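Local coordinates for CPXV203 protein (Cowpox virus, PDB 4HKJ) that probably binds MHC class I molecules in the infected cell and helps keep them from reaching the surface, so the virus evades T cells, at residues A25-S36 and I47-V55; C110-T121 and T133-I141. All blocks are in the same frame, centred on the assembly; numbering follows the deposited sequence.

How the interactions relate
Interaction 1 lays the loop 25-36 along the strand pair 45-50 and 53-59; interaction 2 pairs the strands of the hairpin 119-126 and 131-137 and ties the loop leading into it from strand 103-110 to D137 and the residues after it. Both reach the same mixed sheet, where strand 103-110 separates 53-59 from 131-137, and their centres are about 12 Å apart. They also touch directly: G52 O probably accepts a hydrogen bond from D111 N at 2.7 Å, and K26 N probably gives one to C140 O at 3.0 Å. Each reaches another protein's chain: R32 in segment 25-36 salt-bridges an acidic side chain there, and H120 NE2 of interaction 2 hydrogen-bonds to such a chain's backbone.

Interaction 1. Residues A25-S36 and I47-V55; sequences AKDFYSKRTDCS and ITEGNGYRV
The F28 ring takes Y53 at its edge: Y53 CE1 lies in the ring plane, 4.0 Å from F28 CZ, while A25 CB sits over one face toward the rim and K26 O is also at the edge. The two aromatic side chains approach at a slant. With CG opposite the carbonyl carbon (chi1 -48°), Y53 reaches along to A25, whose CB is 3.4 Å from Y53 OH. Further on, the loop passes the tip of the hairpin, a type I' turn from G50 to Y53. K31 O meets N51 CA at 3.6 Å in a CH...O contact, and T33 CG2 lies 3.3 Å from N51 N, beside the turn. At the far end a backbone hydrogen bond forms: S36 N gives a nearly straight bond to E49 O, 2.8 Å long at 164° and in the carbonyl plane. E49 bends at chi2, bringing OE1 beside S36 CB, while its OE2 forms a salt bridge with R54 NH2. S36 OG looks elsewhere, to T187 O. The loop thus covers the turn end of the hairpin 45-50 and 53-59 within the mixed sheet. The C35-C184 disulfide ties it to the chain's C-terminal part, N51 and C35 touch Q74 on strand 71-77, and Y53 lies against C110 of strand 103-110.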
loop_
_atom_site.group_PDB
_atom_site.type_symbol
_atom_site.label_atom_id
_atom_site.label_comp_id
_atom_site.label_asym_id
_atom_site.label_seq_id
_atom_site.Cartn_x
_atom_site.Cartn_y
_atom_site.Cartn_z
ATOM N N ALA D 25 -0.461 16.538 4.871
ATOM C CA ALA D 25 -0.062 17.940 4.905
ATOM C C ALA D 25 1.450 18.102 4.813
ATOM O O ALA D 25 2.205 17.237 5.255
ATOM C CB ALA D 25 -0.591 18.607 6.165
ATOM N N LYS D 26 1.882 19.219 4.237
ATOM C CA LYS D 26 3.303 19.522 4.115
ATOM C C LYS D 26 3.616 20.885 4.720
ATOM O O LYS D 26 2.933 21.869 4.439
ATOM C CB LYS D 26 3.735 19.487 2.649
ATOM C CG LYS D 26 5.187 19.878 2.419
ATOM C CD LYS D 26 5.559 19.782 0.947
ATOM C CE LYS D 26 7.034 20.081 0.732
ATOM N NZ LYS D 26 7.434 19.899 -0.690
ATOM N N ASP D 27 4.645 20.924 5.563
ATOM C CA ASP D 27 5.119 22.160 6.190
ATOM C C ASP D 27 4.078 22.862 7.067
ATOM O O ASP D 27 4.260 24.021 7.443
ATOM C CB ASP D 27 5.674 23.130 5.138
ATOM C CG ASP D 27 6.862 22.559 4.391
ATOM O OD1 ASP D 27 7.620 21.768 4.991
ATOM O OD2 ASP D 27 7.039 22.900 3.202
ATOM N N PHE D 28 2.996 22.163 7.395
ATOM C CA PHE D 28 1.986 22.704 8.300
ATOM C C PHE D 28 1.141 21.597 8.923
ATOM O O PHE D 28 1.129 20.465 8.440
ATOM C CB PHE D 28 1.095 23.731 7.588
ATOM C CG PHE D 28 -0.069 23.129 6.846
ATOM C CD1 PHE D 28 0.104 22.561 5.594
ATOM C CD2 PHE D 28 -1.341 23.152 7.395
ATOM C CE1 PHE D 28 -0.968 22.014 4.911
ATOM C CE2 PHE D 28 -2.415 22.606 6.716
ATOM C CZ PHE D 28 -2.229 22.038 5.473
ATOM N N TYR D 29 0.442 21.930 10.003
ATOM C CA TYR D 29 -0.416 20.969 10.684
ATOM C C TYR D 29 -1.877 21.151 10.286
ATOM O O TYR D 29 -2.472 22.199 10.538
ATOM C CB TYR D 29 -0.279 21.098 12.204
ATOM C CG TYR D 29 1.017 20.556 12.769
ATOM C CD1 TYR D 29 1.952 19.934 11.951
ATOM C CD2 TYR D 29 1.299 20.658 14.124
ATOM C CE1 TYR D 29 3.135 19.437 12.466
ATOM C CE2 TYR D 29 2.477 20.165 14.650
ATOM C CZ TYR D 29 3.392 19.555 13.818
ATOM O OH TYR D 29 4.565 19.063 14.341
ATOM N N SER D 30 -2.449 20.127 9.663
ATOM C CA SER D 30 -3.859 20.151 9.295
ATOM C C SER D 30 -4.728 19.884 10.518
ATOM O O SER D 30 -4.459 18.967 11.292
ATOM C CB SER D 30 -4.150 19.128 8.195
ATOM O OG SER D 30 -3.684 17.840 8.556
ATOM N N LYS D 31 -5.766 20.696 10.688
ATOM C CA LYS D 31 -6.636 20.591 11.854
ATOM C C LYS D 31 -7.901 19.790 11.552
ATOM O O LYS D 31 -8.508 19.946 10.492
ATOM C CB LYS D 31 -7.007 21.983 12.370
ATOM C CG LYS D 31 -7.855 21.976 13.632
ATOM C CD LYS D 31 -8.154 23.387 14.108
ATOM C CE LYS D 31 -9.017 23.372 15.360
ATOM N NZ LYS D 31 -9.310 24.748 15.844
ATOM N N ARG D 32 -8.287 18.933 12.491
ATOM C CA ARG D 32 -9.512 18.154 12.371
ATOM C C ARG D 32 -10.731 19.052 12.515
ATOM O O ARG D 32 -10.792 19.890 13.416
ATOM C CB ARG D 32 -9.551 17.059 13.437
ATOM C CG ARG D 32 -10.853 16.277 13.475
ATOM C CD ARG D 32 -10.810 15.166 14.513
ATOM N NE ARG D 32 -10.706 15.678 15.878
ATOM C CZ ARG D 32 -9.576 15.725 16.578
ATOM N NH1 ARG D 32 -8.443 15.292 16.045
ATOM N NH2 ARG D 32 -9.580 16.207 17.814
ATOM N N THR D 33 -11.706 18.876 11.628
ATOM C CA THR D 33 -12.920 19.684 11.670
ATOM C C THR D 33 -14.087 19.011 10.956
ATOM O O THR D 33 -13.928 17.971 10.317
ATOM C CB THR D 33 -12.691 21.072 11.044
ATOM O OG1 THR D 33 -13.857 21.885 11.231
ATOM C CG2 THR D 33 -12.402 20.946 9.556
ATOM N N ASP D 34 -15.264 19.617 11.078
ATOM C CA ASP D 34 -16.440 19.166 10.348
ATOM C C ASP D 34 -16.241 19.451 8.868
ATOM O O ASP D 34 -15.439 20.307 8.497
ATOM C CB ASP D 34 -17.692 19.890 10.845
ATOM C CG ASP D 34 -17.959 19.652 12.316
ATOM O OD1 ASP D 34 -16.984 19.542 13.092
ATOM O OD2 ASP D 34 -19.145 19.575 12.700
ATOM N N CYS D 35 -16.972 18.736 8.021
ATOM C CA CYS D 35 -16.863 18.939 6.583
ATOM C C CYS D 35 -18.189 19.354 5.956
ATOM O O CYS D 35 -19.261 18.955 6.414
ATOM C CB CYS D 35 -16.310 17.686 5.896
ATOM S SG CYS D 35 -17.327 16.207 6.087
ATOM N N SER D 36 -18.102 20.163 4.907
ATOM C CA SER D 36 -19.279 20.622 4.185
ATOM C C SER D 36 -19.269 20.080 2.762
ATOM O O SER D 36 -18.231 19.646 2.267
ATOM C CB SER D 36 -19.328 22.149 4.167
ATOM O OG SER D 36 -19.456 22.668 5.480
ATOM N N ILE D 47 -18.426 20.590 -4.343
ATOM C CA ILE D 47 -17.316 21.232 -3.650
ATOM C C ILE D 47 -17.389 20.903 -2.165
ATOM O O ILE D 47 -18.439 21.054 -1.543
ATOM C CB ILE D 47 -17.351 22.761 -3.817
ATOM C CG1 ILE D 47 -17.484 23.142 -5.293
ATOM C CG2 ILE D 47 -16.106 23.392 -3.212
ATOM C CD1 ILE D 47 -17.498 24.633 -5.535
ATOM N N THR D 48 -16.275 20.452 -1.595
ATOM C CA THR D 48 -16.251 20.093 -0.180
ATOM C C THR D 48 -15.174 20.828 0.614
ATOM O O THR D 48 -14.008 20.850 0.228
ATOM C CB THR D 48 -16.108 18.565 0.023
ATOM O OG1 THR D 48 -15.984 18.277 1.421
ATOM C CG2 THR D 48 -14.890 18.031 -0.713
ATOM N N GLU D 49 -15.581 21.436 1.723
ATOM C CA GLU D 49 -14.649 22.123 2.610
ATOM C C GLU D 49 -14.447 21.319 3.889
ATOM O O GLU D 49 -15.411 20.845 4.487
ATOM C CB GLU D 49 -15.159 23.524 2.960
ATOM C CG GLU D 49 -15.407 24.431 1.764
ATOM C CD GLU D 49 -16.811 24.297 1.204
ATOM O OE1 GLU D 49 -17.564 23.423 1.683
ATOM O OE2 GLU D 49 -17.162 25.070 0.288
ATOM N N GLY D 50 -13.195 21.165 4.306
ATOM C CA GLY D 50 -12.895 20.447 5.531
ATOM C C GLY D 50 -11.472 19.930 5.622
ATOM O O GLY D 50 -10.841 19.628 4.609
ATOM N N ASN D 51 -10.976 19.830 6.853
ATOM C CA ASN D 51 -9.640 19.309 7.143
ATOM C C ASN D 51 -8.504 20.096 6.493
ATOM O O ASN D 51 -7.495 19.524 6.083
ATOM C CB ASN D 51 -9.545 17.818 6.794
ATOM C CG ASN D 51 -10.527 16.972 7.583
ATOM O OD1 ASN D 51 -11.527 17.475 8.095
ATOM N ND2 ASN D 51 -10.246 15.679 7.682
ATOM N N GLY D 52 -8.675 21.413 6.408
ATOM C CA GLY D 52 -7.635 22.284 5.890
ATOM C C GLY D 52 -7.606 22.373 4.378
ATOM O O GLY D 52 -6.805 23.113 3.809
ATOM N N TYR D 53 -8.481 21.619 3.721
ATOM C CA TYR D 53 -8.533 21.622 2.266
ATOM C C TYR D 53 -9.947 21.856 1.759
ATOM O O TYR D 53 -10.924 21.537 2.438
ATOM C CB TYR D 53 -8.018 20.297 1.702
ATOM C CG TYR D 53 -6.706 19.830 2.287
ATOM C CD1 TYR D 53 -5.558 20.598 2.168
ATOM C CD2 TYR D 53 -6.614 18.607 2.941
ATOM C CE1 TYR D 53 -4.354 20.171 2.699
ATOM C CE2 TYR D 53 -5.417 18.171 3.473
ATOM C CZ TYR D 53 -4.290 18.958 3.348
ATOM O OH TYR D 53 -3.097 18.526 3.877
ATOM N N ARG D 54 -10.050 22.421 0.562
ATOM C CA ARG D 54 -11.320 22.460 -0.145
ATOM C C ARG D 54 -11.161 21.771 -1.497
ATOM O O ARG D 54 -10.254 22.086 -2.268
ATOM C CB ARG D 54 -11.859 23.889 -0.276
ATOM C CG ARG D 54 -11.032 24.833 -1.126
ATOM C CD ARG D 54 -11.717 26.188 -1.223
ATOM N NE ARG D 54 -13.140 26.044 -1.519
ATOM C CZ ARG D 54 -13.981 27.061 -1.684
ATOM N NH1 ARG D 54 -13.544 28.310 -1.587
ATOM N NH2 ARG D 54 -15.260 26.827 -1.948
ATOM N N VAL D 55 -12.030 20.805 -1.767
ATOM C CA VAL D 55 -11.862 19.940 -2.928
ATOM C C VAL D 55 -13.019 20.069 -3.914
ATOM O O VAL D 55 -14.185 20.022 -3.526
ATOM C CB VAL D 55 -11.707 18.468 -2.500
ATOM C CG1 VAL D 55 -11.497 17.576 -3.710
ATOM C CG2 VAL D 55 -10.552 18.322 -1.518
#

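Interaction 2. Residues C110-T121 and T133-I141; sequences CDQEASGLDFHT and TVKYDTSCI
D137 swings CG away from its own backbone N (chi1 -164°), carrying its carboxylate across to the loop 115-118, and F119, with CG opposite its carbonyl carbon (chi1 -66°), lays its ring between D137 and K135. K135 CE stands over one face of that ring, 4.2 Å from the centroid and 22° off the normal, a CH-pi contact; D137 OD2 lies over the opposite face. D137 OD1 accepts from D118 N at 3.2 Å, reached from above the carboxylate plane, and also from S139 N, which makes an Asx turn. S139 OG is modelled as a third donor to OD1, in a bond short enough to be doubtful, and itself accepts from G116 N at 2.9 Å. D118 O is gripped twice: T138 N and T138 OG1, each 2.9 Å away, approach from opposite faces of its carbonyl plane. Beyond this the strands 119-121 and 133-137 run antiparallel, with H120 N bonded to Y136 O at 3.0 Å and Y136 N bonded back to H120 O. The side chains of H120 and Y136 point the same way, Y136 OH near the imidazole edge, while H120 NE2 bonds to the backbone of another protein's chain. At the loop's start the C110-C140 disulfide closes the link covalently. The chemistry is therefore mixed: a covalent tie at one end, regular strand pairing at the other, and between them a carboxylate whose OD1 takes two backbone N-H bonds and whose OD2 takes a weak one from L117 N, which would probably stabilise D137 as an anion and fix the loop's path into the edge strand.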
loop_
_atom_site.group_PDB
_atom_site.type_symbol
_atom_site.label_atom_id
_atom_site.label_comp_id
_atom_site.label_asym_id
_atom_site.label_seq_id
_atom_site.Cartn_x
_atom_site.Cartn_y
_atom_site.Cartn_z
ATOM N N CYS D 110 -5.716 24.000 -0.855
ATOM C CA CYS D 110 -5.533 24.124 0.588
ATOM C C CYS D 110 -6.083 25.444 1.123
ATOM O O CYS D 110 -5.853 26.505 0.544
ATOM C CB CYS D 110 -4.058 23.955 0.969
ATOM S SG CYS D 110 -2.877 24.716 -0.170
ATOM N N ASP D 111 -6.814 25.364 2.232
ATOM C CA ASP D 111 -7.447 26.531 2.839
ATOM C C ASP D 111 -6.707 27.011 4.082
ATOM O O ASP D 111 -6.576 28.213 4.313
ATOM C CB ASP D 111 -8.901 26.218 3.202
ATOM C CG ASP D 111 -9.856 26.477 2.055
ATOM O OD1 ASP D 111 -9.379 26.635 0.914
ATOM O OD2 ASP D 111 -11.082 26.523 2.296
ATOM N N GLN D 112 -6.230 26.062 4.879
ATOM C CA GLN D 112 -5.584 26.368 6.151
ATOM C C GLN D 112 -4.311 27.189 5.968
ATOM O O GLN D 112 -4.188 28.289 6.508
ATOM C CB GLN D 112 -5.274 25.072 6.905
ATOM C CG GLN D 112 -4.848 25.271 8.348
ATOM C CD GLN D 112 -4.828 23.972 9.126
ATOM O OE1 GLN D 112 -5.334 22.950 8.661
ATOM N NE2 GLN D 112 -4.243 24.001 10.318
ATOM N N GLU D 113 -3.370 26.650 5.203
ATOM C CA GLU D 113 -2.094 27.317 4.976
ATOM C C GLU D 113 -2.133 28.156 3.703
ATOM O O GLU D 113 -2.817 27.804 2.740
ATOM C CB GLU D 113 -0.964 26.288 4.894
ATOM C CG GLU D 113 0.436 26.880 4.925
ATOM C CD GLU D 113 0.825 27.392 6.298
ATOM O OE1 GLU D 113 0.090 27.121 7.272
ATOM O OE2 GLU D 113 1.872 28.065 6.406
ATOM N N ALA D 114 -1.402 29.267 3.705
ATOM C CA ALA D 114 -1.304 30.124 2.529
ATOM C C ALA D 114 -0.635 29.378 1.380
ATOM O O ALA D 114 0.562 29.091 1.423
ATOM C CB ALA D 114 -0.537 31.392 2.859
ATOM N N SER D 115 -1.423 29.066 0.357
ATOM C CA SER D 115 -0.962 28.252 -0.763
ATOM C C SER D 115 0.146 28.912 -1.579
ATOM O O SER D 115 0.185 30.134 -1.720
ATOM C CB SER D 115 -2.140 27.894 -1.673
ATOM O OG SER D 115 -2.844 29.058 -2.072
ATOM N N GLY D 116 1.043 28.088 -2.111
ATOM C CA GLY D 116 2.108 28.561 -2.974
ATOM C C GLY D 116 1.711 28.440 -4.432
ATOM O O GLY D 116 2.428 28.905 -5.319
ATOM N N LEU D 117 0.567 27.803 -4.668
ATOM C CA LEU D 117 -0.015 27.683 -6.003
ATOM C C LEU D 117 0.895 26.974 -7.003
ATOM O O LEU D 117 1.036 27.410 -8.146
ATOM C CB LEU D 117 -0.434 29.056 -6.535
ATOM C CG LEU D 117 -1.504 29.774 -5.710
ATOM C CD1 LEU D 117 -1.723 31.189 -6.218
ATOM C CD2 LEU D 117 -2.804 28.985 -5.731
ATOM N N ASP D 118 1.509 25.880 -6.564
ATOM C CA ASP D 118 2.317 25.047 -7.447
ATOM C C ASP D 118 1.642 23.696 -7.635
ATOM O O ASP D 118 1.911 22.745 -6.900
ATOM C CB ASP D 118 3.722 24.862 -6.877
ATOM C CG ASP D 118 4.631 24.087 -7.809
ATOM O OD1 ASP D 118 4.442 24.184 -9.040
ATOM O OD2 ASP D 118 5.534 23.381 -7.314
ATOM N N PHE D 119 0.764 23.616 -8.629
ATOM C CA PHE D 119 -0.057 22.427 -8.828
ATOM C C PHE D 119 0.635 21.320 -9.614
ATOM O O PHE D 119 1.653 21.537 -10.271
ATOM C CB PHE D 119 -1.376 22.797 -9.507
ATOM C CG PHE D 119 -2.272 23.650 -8.661
ATOM C CD1 PHE D 119 -3.113 23.074 -7.725
ATOM C CD2 PHE D 119 -2.273 25.028 -8.800
ATOM C CE1 PHE D 119 -3.940 23.856 -6.943
ATOM C CE2 PHE D 119 -3.097 25.816 -8.020
ATOM C CZ PHE D 119 -3.930 25.229 -7.090
ATOM N N HIS D 120 0.056 20.128 -9.532
ATOM C CA HIS D 120 0.528 18.969 -10.270
ATOM C C HIS D 120 -0.668 18.099 -10.624
ATOM O O HIS D 120 -1.468 17.751 -9.755
ATOM C CB HIS D 120 1.532 18.175 -9.436
ATOM C CG HIS D 120 1.937 16.871 -10.055
ATOM N ND1 HIS D 120 2.330 16.761 -11.370
ATOM C CD2 HIS D 120 2.013 15.623 -9.532
ATOM C CE1 HIS D 120 2.630 15.500 -11.634
ATOM N NE2 HIS D 120 2.446 14.791 -10.537
ATOM N N THR D 121 -0.798 17.762 -11.902
ATOM C CA THR D 121 -1.913 16.940 -12.357
ATOM C C THR D 121 -1.443 15.534 -12.705
ATOM O O THR D 121 -0.539 15.353 -13.522
ATOM C CB THR D 121 -2.623 17.568 -13.572
ATOM O OG1 THR D 121 -3.248 18.797 -13.179
ATOM C CG2 THR D 121 -3.682 16.625 -14.114
ATOM N N THR D 133 -8.632 11.605 -12.331
ATOM C CA THR D 133 -7.514 12.530 -12.482
ATOM C C THR D 133 -7.468 13.488 -11.294
ATOM O O THR D 133 -8.484 14.081 -10.926
ATOM C CB THR D 133 -7.627 13.337 -13.788
ATOM O OG1 THR D 133 -7.823 12.442 -14.891
ATOM C CG2 THR D 133 -6.367 14.152 -14.023
ATOM N N VAL D 134 -6.292 13.633 -10.692
ATOM C CA VAL D 134 -6.147 14.476 -9.509
ATOM C C VAL D 134 -5.178 15.637 -9.719
ATOM O O VAL D 134 -4.030 15.442 -10.122
ATOM C CB VAL D 134 -5.701 13.657 -8.283
ATOM C CG1 VAL D 134 -5.460 14.571 -7.091
ATOM C CG2 VAL D 134 -6.740 12.606 -7.950
ATOM N N LYS D 135 -5.661 16.844 -9.443
ATOM C CA LYS D 135 -4.850 18.052 -9.508
ATOM C C LYS D 135 -4.743 18.643 -8.107
ATOM O O LYS D 135 -5.757 18.947 -7.482
ATOM C CB LYS D 135 -5.502 19.059 -10.457
ATOM C CG LYS D 135 -4.895 20.450 -10.424
ATOM C CD LYS D 135 -5.767 21.436 -11.187
ATOM C CE LYS D 135 -5.218 22.851 -11.102
ATOM N NZ LYS D 135 -3.921 23.000 -11.818
ATOM N N TYR D 136 -3.522 18.798 -7.605
ATOM C CA TYR D 136 -3.339 19.275 -6.237
ATOM C C TYR D 136 -2.136 20.199 -6.047
ATOM O O TYR D 136 -1.135 20.097 -6.757
ATOM C CB TYR D 136 -3.267 18.097 -5.259
ATOM C CG TYR D 136 -2.055 17.206 -5.434
ATOM C CD1 TYR D 136 -2.032 16.212 -6.406
ATOM C CD2 TYR D 136 -0.940 17.349 -4.617
ATOM C CE1 TYR D 136 -0.927 15.393 -6.564
ATOM C CE2 TYR D 136 0.166 16.536 -4.770
ATOM C CZ TYR D 136 0.169 15.561 -5.743
ATOM O OH TYR D 136 1.271 14.750 -5.894
ATOM N N ASP D 137 -2.253 21.098 -5.074
ATOM C CA ASP D 137 -1.198 22.051 -4.749
ATOM C C ASP D 137 -0.112 21.368 -3.922
ATOM O O ASP D 137 -0.347 20.969 -2.783
ATOM C CB ASP D 137 -1.789 23.230 -3.972
ATOM C CG ASP D 137 -0.869 24.436 -3.939
ATOM O OD1 ASP D 137 0.360 24.266 -4.077
ATOM O OD2 ASP D 137 -1.381 25.561 -3.768
ATOM N N THR D 138 1.080 21.248 -4.500
ATOM C CA THR D 138 2.176 20.532 -3.856
ATOM C C THR D 138 2.918 21.381 -2.826
ATOM O O THR D 138 3.859 20.909 -2.187
ATOM C CB THR D 138 3.188 20.002 -4.893
ATOM O OG1 THR D 138 3.873 21.102 -5.503
ATOM C CG2 THR D 138 2.478 19.190 -5.967
ATOM N N SER D 139 2.497 22.631 -2.665
ATOM C CA SER D 139 3.123 23.517 -1.689
ATOM C C SER D 139 2.642 23.202 -0.276
ATOM O O SER D 139 3.371 23.399 0.696
ATOM C CB SER D 139 2.854 24.985 -2.031
ATOM O OG SER D 139 1.465 25.268 -2.025
ATOM N N CYS D 140 1.413 22.707 -0.169
ATOM C CA CYS D 140 0.837 22.374 1.130
ATOM C C CYS D 140 0.493 20.891 1.259
ATOM O O CYS D 140 0.017 20.449 2.303
ATOM C CB CYS D 140 -0.402 23.233 1.408
ATOM S SG CYS D 140 -1.738 23.072 0.193
ATOM N N ILE D 141 0.742 20.123 0.201
ATOM C CA ILE D 141 0.450 18.693 0.219
ATOM C C ILE D 141 1.701 17.843 0.009
ATOM O O ILE D 141 2.365 17.937 -1.026
ATOM C CB ILE D 141 -0.617 18.320 -0.831
ATOM C CG1 ILE D 141 -1.950 18.976 -0.477
ATOM C CG2 ILE D 141 -0.774 16.812 -0.922
ATOM C CD1 ILE D 141 -3.037 18.736 -1.493
#